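Local coordinates for ancylostoma secreted protein 1 (Necator americanus, PDB 3NT8) that is a secreted two-CAP-domain protein associated with the transition of infective hookworm larvae to parasitism, at residues Gly31-Asp34 against Ser35-Gln38; Leu72-Cys76 against Ala77-Gln81; Glu299-Gly303 against Leu304-Ile308. All blocks are in the same frame, centred on the assembly; numbering follows the deposited sequence.

Contact 1 (Gly31-Asp34 against Ser35-Gln38)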
loop_
_atom_site.group_PDB
_atom_site.type_symbol
_atom_site.label_atom_id
_atom_site.label_comp_id
_atom_site.label_asym_id
_atom_site.label_seq_id
_atom_site.Cartn_x
_atom_site.Cartn_y
_atom_site.Cartn_z
ATOM N N GLY A 31 -19.242 21.692 -13.617
ATOM C CA GLY A 31 -20.138 20.920 -12.721
ATOM C C GLY A 31 -20.034 21.438 -11.279
ATOM O O GLY A 31 -21.034 21.494 -10.520
ATOM N N ILE A 32 -18.831 21.852 -10.889
ATOM C CA ILE A 32 -18.690 22.449 -9.548
ATOM C C ILE A 32 -17.925 23.757 -9.691
ATOM O O ILE A 32 -17.352 23.990 -10.775
ATOM C CB ILE A 32 -18.069 21.477 -8.549
ATOM C CG1 ILE A 32 -16.694 20.961 -9.039
ATOM C CG2 ILE A 32 -19.039 20.263 -8.360
ATOM C CD1 ILE A 32 -15.878 20.179 -7.884
ATOM N N THR A 33 -17.986 24.621 -8.655
ATOM C CA THR A 33 -17.177 25.863 -8.671
ATOM C C THR A 33 -15.783 25.752 -7.993
ATOM O O THR A 33 -15.518 24.805 -7.285
ATOM C CB THR A 33 -17.923 27.019 -8.048
ATOM O OG1 THR A 33 -17.979 26.818 -6.626
ATOM C CG2 THR A 33 -19.338 27.056 -8.617
ATOM N N ASP A 34 -14.924 26.766 -8.160
ATOM C CA ASP A 34 -13.644 26.786 -7.413
ATOM C C ASP A 34 -13.862 26.840 -5.940
ATOM O O ASP A 34 -13.091 26.253 -5.172
ATOM C CB ASP A 34 -12.709 27.889 -7.865
ATOM C CG ASP A 34 -12.006 27.531 -9.147
ATOM O OD1 ASP A 34 -12.252 26.397 -9.655
ATOM O OD2 ASP A 34 -11.248 28.383 -9.673
ATOM N N SER A 35 -14.941 27.487 -5.553
ATOM C CA SER A 35 -15.273 27.629 -4.169
ATOM C C SER A 35 -15.612 26.266 -3.579
ATOM O O SER A 35 -15.336 25.988 -2.403
ATOM C CB SER A 35 -16.450 28.608 -4.021
ATOM O OG SER A 35 -16.749 28.678 -2.670
ATOM N N ASP A 36 -16.216 25.414 -4.410
ATOM C CA ASP A 36 -16.493 24.035 -4.049
ATOM C C ASP A 36 -15.212 23.234 -3.963
ATOM O O ASP A 36 -15.050 22.471 -3.052
ATOM C CB ASP A 36 -17.388 23.383 -5.099
ATOM C CG ASP A 36 -18.783 24.009 -5.153
ATOM O OD1 ASP A 36 -19.256 24.567 -4.146
ATOM O OD2 ASP A 36 -19.404 23.890 -6.207
ATOM N N ARG A 37 -14.313 23.419 -4.917
ATOM C CA ARG A 37 -13.097 22.663 -4.928
ATOM C C ARG A 37 -12.284 23.031 -3.701
ATOM O O ARG A 37 -11.511 22.215 -3.213
ATOM C CB ARG A 37 -12.278 22.941 -6.164
ATOM C CG ARG A 37 -12.925 22.549 -7.426
ATOM C CD ARG A 37 -12.201 23.142 -8.630
ATOM N NE ARG A 37 -12.674 22.509 -9.864
ATOM C CZ ARG A 37 -13.609 23.041 -10.624
ATOM N NH1 ARG A 37 -14.090 24.240 -10.326
ATOM N NH2 ARG A 37 -14.001 22.393 -11.706
ATOM N N GLN A 38 -12.368 24.284 -3.272
ATOM C CA GLN A 38 -11.576 24.772 -2.185
ATOM C C GLN A 38 -12.221 24.223 -0.924
ATOM O O GLN A 38 -11.534 23.873 -0.038
ATOM C CB GLN A 38 -11.548 26.308 -2.239
ATOM C CG GLN A 38 -10.577 26.957 -1.241
ATOM C CD GLN A 38 -9.146 26.826 -1.709
ATOM O OE1 GLN A 38 -8.807 27.333 -2.786
ATOM N NE2 GLN A 38 -8.307 26.095 -0.957
HETATM O O HOH W 1 -20.205 27.684 -5.201
#

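Contact 2 (Leu72-Cys76 against Ala77-Gln81)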
loop_
_atom_site.group_PDB
_atom_site.type_symbol
_atom_site.label_atom_id
_atom_site.label_comp_id
_atom_site.label_asym_id
_atom_site.label_seq_id
_atom_site.Cartn_x
_atom_site.Cartn_y
_atom_site.Cartn_z
ATOM N N LEU A 72 -3.041 16.798 0.556
ATOM C CA LEU A 72 -3.631 16.535 -0.759
ATOM C C LEU A 72 -3.532 17.728 -1.675
ATOM O O LEU A 72 -3.673 18.872 -1.233
ATOM C CB LEU A 72 -5.134 16.105 -0.582
ATOM C CG LEU A 72 -5.386 14.904 0.368
ATOM C CD1 LEU A 72 -6.877 14.414 0.485
ATOM C CD2 LEU A 72 -4.538 13.738 -0.110
ATOM N N SER A 73 -3.288 17.473 -2.952
ATOM C CA SER A 73 -3.447 18.473 -4.008
ATOM C C SER A 73 -4.626 18.100 -4.852
ATOM O O SER A 73 -4.930 16.903 -5.045
ATOM C CB SER A 73 -2.223 18.466 -4.898
ATOM O OG SER A 73 -1.115 18.744 -4.082
ATOM N N TRP A 74 -5.325 19.103 -5.353
ATOM C CA TRP A 74 -6.422 18.834 -6.315
ATOM C C TRP A 74 -6.000 18.254 -7.678
ATOM O O TRP A 74 -4.990 18.653 -8.247
ATOM C CB TRP A 74 -7.243 20.122 -6.510
ATOM C CG TRP A 74 -8.564 19.900 -7.141
ATOM C CD1 TRP A 74 -8.866 19.991 -8.488
ATOM C CD2 TRP A 74 -9.780 19.572 -6.474
ATOM N NE1 TRP A 74 -10.182 19.727 -8.679
ATOM C CE2 TRP A 74 -10.779 19.493 -7.462
ATOM C CE3 TRP A 74 -10.126 19.348 -5.116
ATOM C CZ2 TRP A 74 -12.102 19.171 -7.166
ATOM C CZ3 TRP A 74 -11.447 19.020 -4.806
ATOM C CH2 TRP A 74 -12.423 18.954 -5.834
ATOM N N ASP A 75 -6.786 17.342 -8.247
ATOM C CA ASP A 75 -6.415 16.851 -9.559
ATOM C C ASP A 75 -7.560 17.016 -10.561
ATOM O O ASP A 75 -8.638 16.461 -10.349
ATOM C CB ASP A 75 -5.894 15.409 -9.454
ATOM C CG ASP A 75 -5.383 14.873 -10.783
ATOM O OD1 ASP A 75 -4.164 14.835 -10.982
ATOM O OD2 ASP A 75 -6.207 14.480 -11.631
ATOM N N CYS A 76 -7.355 17.769 -11.648
ATOM C CA CYS A 76 -8.495 18.110 -12.521
ATOM C C CYS A 76 -9.043 16.898 -13.265
ATOM O O CYS A 76 -10.259 16.790 -13.474
ATOM C CB CYS A 76 -8.213 19.250 -13.474
ATOM S SG CYS A 76 -7.812 20.812 -12.634
ATOM N N ALA A 77 -8.131 16.007 -13.642
ATOM C CA ALA A 77 -8.393 14.838 -14.409
ATOM C C ALA A 77 -9.162 13.887 -13.545
ATOM O O ALA A 77 -10.106 13.221 -14.018
ATOM C CB ALA A 77 -7.068 14.210 -14.860
ATOM N N MET A 78 -8.777 13.791 -12.263
ATOM C CA MET A 78 -9.526 12.944 -11.314
ATOM C C MET A 78 -10.926 13.479 -11.121
ATOM O O MET A 78 -11.870 12.706 -11.233
ATOM C CB MET A 78 -8.812 12.768 -9.967
ATOM C CG MET A 78 -7.772 11.672 -10.054
ATOM S SD MET A 78 -6.669 11.802 -8.693
ATOM C CE MET A 78 -7.807 11.352 -7.392
ATOM N N GLU A 79 -11.045 14.786 -10.895
ATOM C CA GLU A 79 -12.338 15.466 -10.792
ATOM C C GLU A 79 -13.224 15.236 -12.005
ATOM O O GLU A 79 -14.433 14.939 -11.867
ATOM C CB GLU A 79 -12.162 16.969 -10.582
ATOM C CG GLU A 79 -13.532 17.748 -10.462
ATOM C CD GLU A 79 -13.362 19.198 -10.656
ATOM O OE1 GLU A 79 -12.250 19.726 -10.470
ATOM O OE2 GLU A 79 -14.329 19.871 -11.044
ATOM N N GLN A 80 -12.645 15.337 -13.196
ATOM C CA GLN A 80 -13.462 15.306 -14.435
ATOM C C GLN A 80 -13.992 13.923 -14.651
ATOM O O GLN A 80 -15.136 13.741 -15.063
ATOM C CB GLN A 80 -12.626 15.741 -15.657
ATOM C CG GLN A 80 -13.429 15.695 -17.018
ATOM C CD GLN A 80 -14.509 16.779 -17.099
ATOM O OE1 GLN A 80 -14.227 17.969 -16.973
ATOM N NE2 GLN A 80 -15.763 16.349 -17.290
ATOM N N GLN A 81 -13.140 12.932 -14.427
ATOM C CA GLN A 81 -13.568 11.564 -14.604
ATOM C C GLN A 81 -14.707 11.185 -13.658
ATOM O O GLN A 81 -15.655 10.563 -14.072
ATOM C CB GLN A 81 -12.374 10.596 -14.473
ATOM C CG GLN A 81 -12.711 9.229 -14.986
ATOM C CD GLN A 81 -11.497 8.333 -15.208
ATOM O OE1 GLN A 81 -10.339 8.721 -14.930
ATOM N NE2 GLN A 81 -11.758 7.129 -15.725
#

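Contact 3 (Glu299-Gly303 against Leu304-Ile308)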
loop_
_atom_site.group_PDB
_atom_site.type_symbol
_atom_site.label_atom_id
_atom_site.label_comp_id
_atom_site.label_asym_id
_atom_site.label_seq_id
_atom_site.Cartn_x
_atom_site.Cartn_y
_atom_site.Cartn_z
ATOM N N GLU A 299 7.205 -25.633 -13.901
ATOM C CA GLU A 299 8.078 -25.890 -15.066
ATOM C C GLU A 299 8.168 -24.661 -15.955
ATOM O O GLU A 299 9.129 -24.488 -16.684
ATOM C CB GLU A 299 7.638 -27.142 -15.830
ATOM C CG GLU A 299 8.017 -28.440 -15.015
ATOM C CD GLU A 299 7.488 -29.704 -15.618
ATOM O OE1 GLU A 299 6.669 -30.400 -14.920
ATOM O OE2 GLU A 299 7.895 -29.996 -16.776
ATOM N N ASP A 300 7.185 -23.794 -15.844
ATOM C CA ASP A 300 7.224 -22.501 -16.532
ATOM C C ASP A 300 8.145 -21.449 -15.845
ATOM O O ASP A 300 8.487 -20.416 -16.441
ATOM C CB ASP A 300 5.789 -21.941 -16.686
ATOM C CG ASP A 300 5.017 -22.647 -17.789
ATOM O OD1 ASP A 300 5.664 -23.178 -18.688
ATOM O OD2 ASP A 300 3.787 -22.690 -17.750
ATOM N N ARG A 301 8.485 -21.698 -14.580
ATOM C CA ARG A 301 9.488 -20.929 -13.866
ATOM C C ARG A 301 10.504 -21.890 -13.231
ATOM O O ARG A 301 10.475 -22.074 -12.005
ATOM C CB ARG A 301 8.807 -20.078 -12.758
ATOM C CG ARG A 301 7.765 -20.876 -11.937
ATOM C CD ARG A 301 7.289 -20.100 -10.754
ATOM N NE ARG A 301 6.002 -20.560 -10.248
ATOM C CZ ARG A 301 5.854 -21.312 -9.158
ATOM N NH1 ARG A 301 6.920 -21.736 -8.509
ATOM N NH2 ARG A 301 4.647 -21.704 -8.737
ATOM N N PRO A 302 11.377 -22.547 -14.050
ATOM C CA PRO A 302 12.142 -23.697 -13.538
ATOM C C PRO A 302 13.124 -23.275 -12.446
ATOM O O PRO A 302 13.925 -22.361 -12.656
ATOM C CB PRO A 302 12.833 -24.266 -14.786
ATOM C CG PRO A 302 12.887 -23.099 -15.772
ATOM C CD PRO A 302 11.735 -22.200 -15.441
ATOM N N GLY A 303 13.036 -23.961 -11.301
ATOM C CA GLY A 303 13.831 -23.705 -10.098
ATOM C C GLY A 303 13.529 -22.349 -9.398
ATOM O O GLY A 303 14.408 -21.748 -8.787
ATOM N N LEU A 304 12.294 -21.867 -9.515
ATOM C CA LEU A 304 11.919 -20.535 -9.020
ATOM C C LEU A 304 10.698 -20.648 -8.152
ATOM O O LEU A 304 9.755 -21.374 -8.479
ATOM C CB LEU A 304 11.621 -19.613 -10.198
ATOM C CG LEU A 304 12.828 -19.181 -11.064
ATOM C CD1 LEU A 304 12.414 -18.385 -12.332
ATOM C CD2 LEU A 304 13.761 -18.359 -10.343
ATOM N N GLY A 305 10.712 -19.921 -7.049
ATOM C CA GLY A 305 9.520 -19.734 -6.178
ATOM C C GLY A 305 8.657 -18.572 -6.706
ATOM O O GLY A 305 9.079 -17.891 -7.619
ATOM N N GLU A 306 7.480 -18.339 -6.129
ATOM C CA GLU A 306 6.525 -17.382 -6.718
ATOM C C GLU A 306 5.554 -16.857 -5.697
ATOM O O GLU A 306 4.985 -17.628 -4.883
ATOM C CB GLU A 306 5.715 -17.998 -7.863
ATOM C CG GLU A 306 4.915 -16.954 -8.691
ATOM C CD GLU A 306 4.236 -17.532 -9.895
ATOM O OE1 GLU A 306 3.330 -18.370 -9.695
ATOM O OE2 GLU A 306 4.530 -17.113 -11.011
ATOM N N ASN A 307 5.374 -15.548 -5.743
ATOM C CA ASN A 307 4.325 -14.859 -4.964
ATOM C C ASN A 307 3.380 -14.080 -5.865
ATOM O O ASN A 307 3.840 -13.422 -6.748
ATOM C CB ASN A 307 4.922 -13.950 -3.890
ATOM C CG ASN A 307 5.346 -14.714 -2.623
ATOM O OD1 ASN A 307 4.928 -15.832 -2.398
ATOM N ND2 ASN A 307 6.173 -14.076 -1.781
ATOM N N ILE A 308 2.057 -14.208 -5.675
ATOM C CA ILE A 308 1.121 -13.459 -6.510
ATOM C C ILE A 308 0.271 -12.509 -5.690
ATOM O O ILE A 308 0.066 -12.695 -4.490
ATOM C CB ILE A 308 0.185 -14.356 -7.384
ATOM C CG1 ILE A 308 -0.569 -15.348 -6.493
ATOM C CG2 ILE A 308 0.992 -15.052 -8.457
ATOM C CD1 ILE A 308 -1.719 -16.054 -7.207
#

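Contact 1 (Gly31-Asp34 against Ser35-Gln38)
The guanidinium of Arg-37 has CG1 of Ile-32 over the centre of one face, 4.0 Å above the plane. The backbone N of Asp-34 lies at its edge, in plane. Asp-34 OD1 approaches obliquely, its carboxylate plane nearly upright to the guanidinium, 84° from it. OD1 makes a salt bridge of 2.9 Å to Arg-37 NH1, but the N-H points poorly at it, so the hydrogen-bond part is weak. The same NH1 gives a weak hydrogen bond to Ile-32 O. The other arm, NH2, makes a salt bridge to Glu-79 OE2 and a hydrogen bond to Asn-29 O.

A capping box opens helix 34-52. OG1 of Thr-33, the N-cap, sits between the backbone N and the carbonyl carbon (chi1 72°) and accepts from Asp-36 N at 3.2 Å. In return Thr-33 N donates to Asp-36 OD2 at 2.9 Å, nearly straight at 168° but from above the carboxylate plane. OD2 also bonds Tyr-164 OH. A water lies 2.8 Å from Thr-33 OG1 and donates weakly to Asp-36 OD1. Thr-33 O accepts from Arg-37 N at 3.0 Å, and the next helical bond runs from Gln-38 N to Asp-34 O.

Two acidic side chains stand in the first turn, where they would probably interact favourably with the helix dipole. The arginine charge is shared between Asp-34 and Glu-79, while Asp-36 OD2 is held by a backbone N-H and the tyrosine hydroxyl.

Contact 2 (Leu72-Cys76 against Ala77-Gln81)
Trp-74 NE1 donates to Glu-79 OE1 at 2.7 Å, with an N-H...O angle of 147°. The oxygen lies at the ring edge, only 5° out of the indole plane. The bond meets the anti side of OE1, and ring and carboxylate stand 71° apart. Glu-79 reaches the indole with CG anti to the backbone N (chi1 -180°) and the rest of the chain extended. Its other oxygen, OE2, makes a salt bridge to Arg-37 NH2 and accepts from Asn-29 ND2. The carboxylate is thus gripped at both oxygens, and the nearby positive charge would probably favour its ionised form.

Asp-75 caps the helix that follows. Its OD2 accepts from Met-78 N at 2.7 Å through the anti lone pair. This makes Asp-75 the N-cap of helix 76-85. Here the chain leaves strand 73-74, an outer strand of the first CAP domain's mixed sheet, and turns directly into the helix. Backbone bonds carry the turn onward. Asp-75 O accepts from Glu-79 N, nearly straight at 173°, and Cys-76 O accepts from Gln-80 N at 2.8 Å.

Packing around these bonds is modest. CG of Glu-79 lies 3.9 Å from Trp-74 CZ2, and Glu-79 CD lies at the ring edge. Met-78 crosses Asp-75 at about a right angle, with SD 3.8 Å from Asp-75 CB. Farther out, Phe-25 meets the Trp-74 ring edge-to-face, and Arg-37 and Phe-40 of helix 34-52 touch the indole. Cys-76 is disulfide-bonded to Cys-27, which ties the first turn of helix 76-85 to the segment before helix 34-52.

Contact 3 (Glu299-Gly303 against Leu304-Ile308)
A type II beta turn from Arg-301 to Leu-304 leads the chain into strand 305-311, an outer strand of the mixed sheet in the second CAP domain. Gly-303 takes the positive-phi position of the turn (phi 67°). The bond closing it, Leu-304 N to Arg-301 O at 3.1 Å, is weak.

The arginine side chain adds a second bond across the turn. Arg-301 NH1 donates to Leu-304 O at 2.9 Å, with the acceptor in the guanidinium plane and the donor tilted 19° from the carbonyl plane. The extended chain of Arg-301 runs past Leu-304, whose CB lies 3.8 Å from Arg-301 CB. CB of Glu-306 sits 3.5 Å above the centre of one guanidinium face. The arginine and glutamate side chains cross at about a right angle, with guanidinium and carboxylate planes 49° apart. Glu-306 OE1 makes a long salt bridge of 3.5 Å to Arg-301 NE.

Both polar ends also have partners outside the turn. Ser-296 OG bonds Arg-301 NE and Glu-306 OE2, while His-295 ND1 bonds Glu-306 OE1. Gln-386 NE2 bonds OE2 as well. The Glu-306 carboxylate is therefore gripped at both oxygens, which fixes its rotation.

How the contacts relate
From the N terminus, contact 1 starts helix 34-52, contact 2 joins strand 73-74 to helix 76-85, and contact 3 brings a loop into strand 305-311. All three lie in series; each is local, and only contact 3 closes a beta turn. None nests in or crosses another. Contacts 1 and 2 touch, with centres about 12 Å apart. Arg-37 NH2 meets Glu-79 OE2 in a salt bridge of 2.6 Å, and Ile-32 and Arg-37 pack on Trp-74, so two helix starts and an outer strand are tied together. Contact 3 stands apart in the second CAP domain, its centre about 40 Å from that of contact 2 and across the chain's centre.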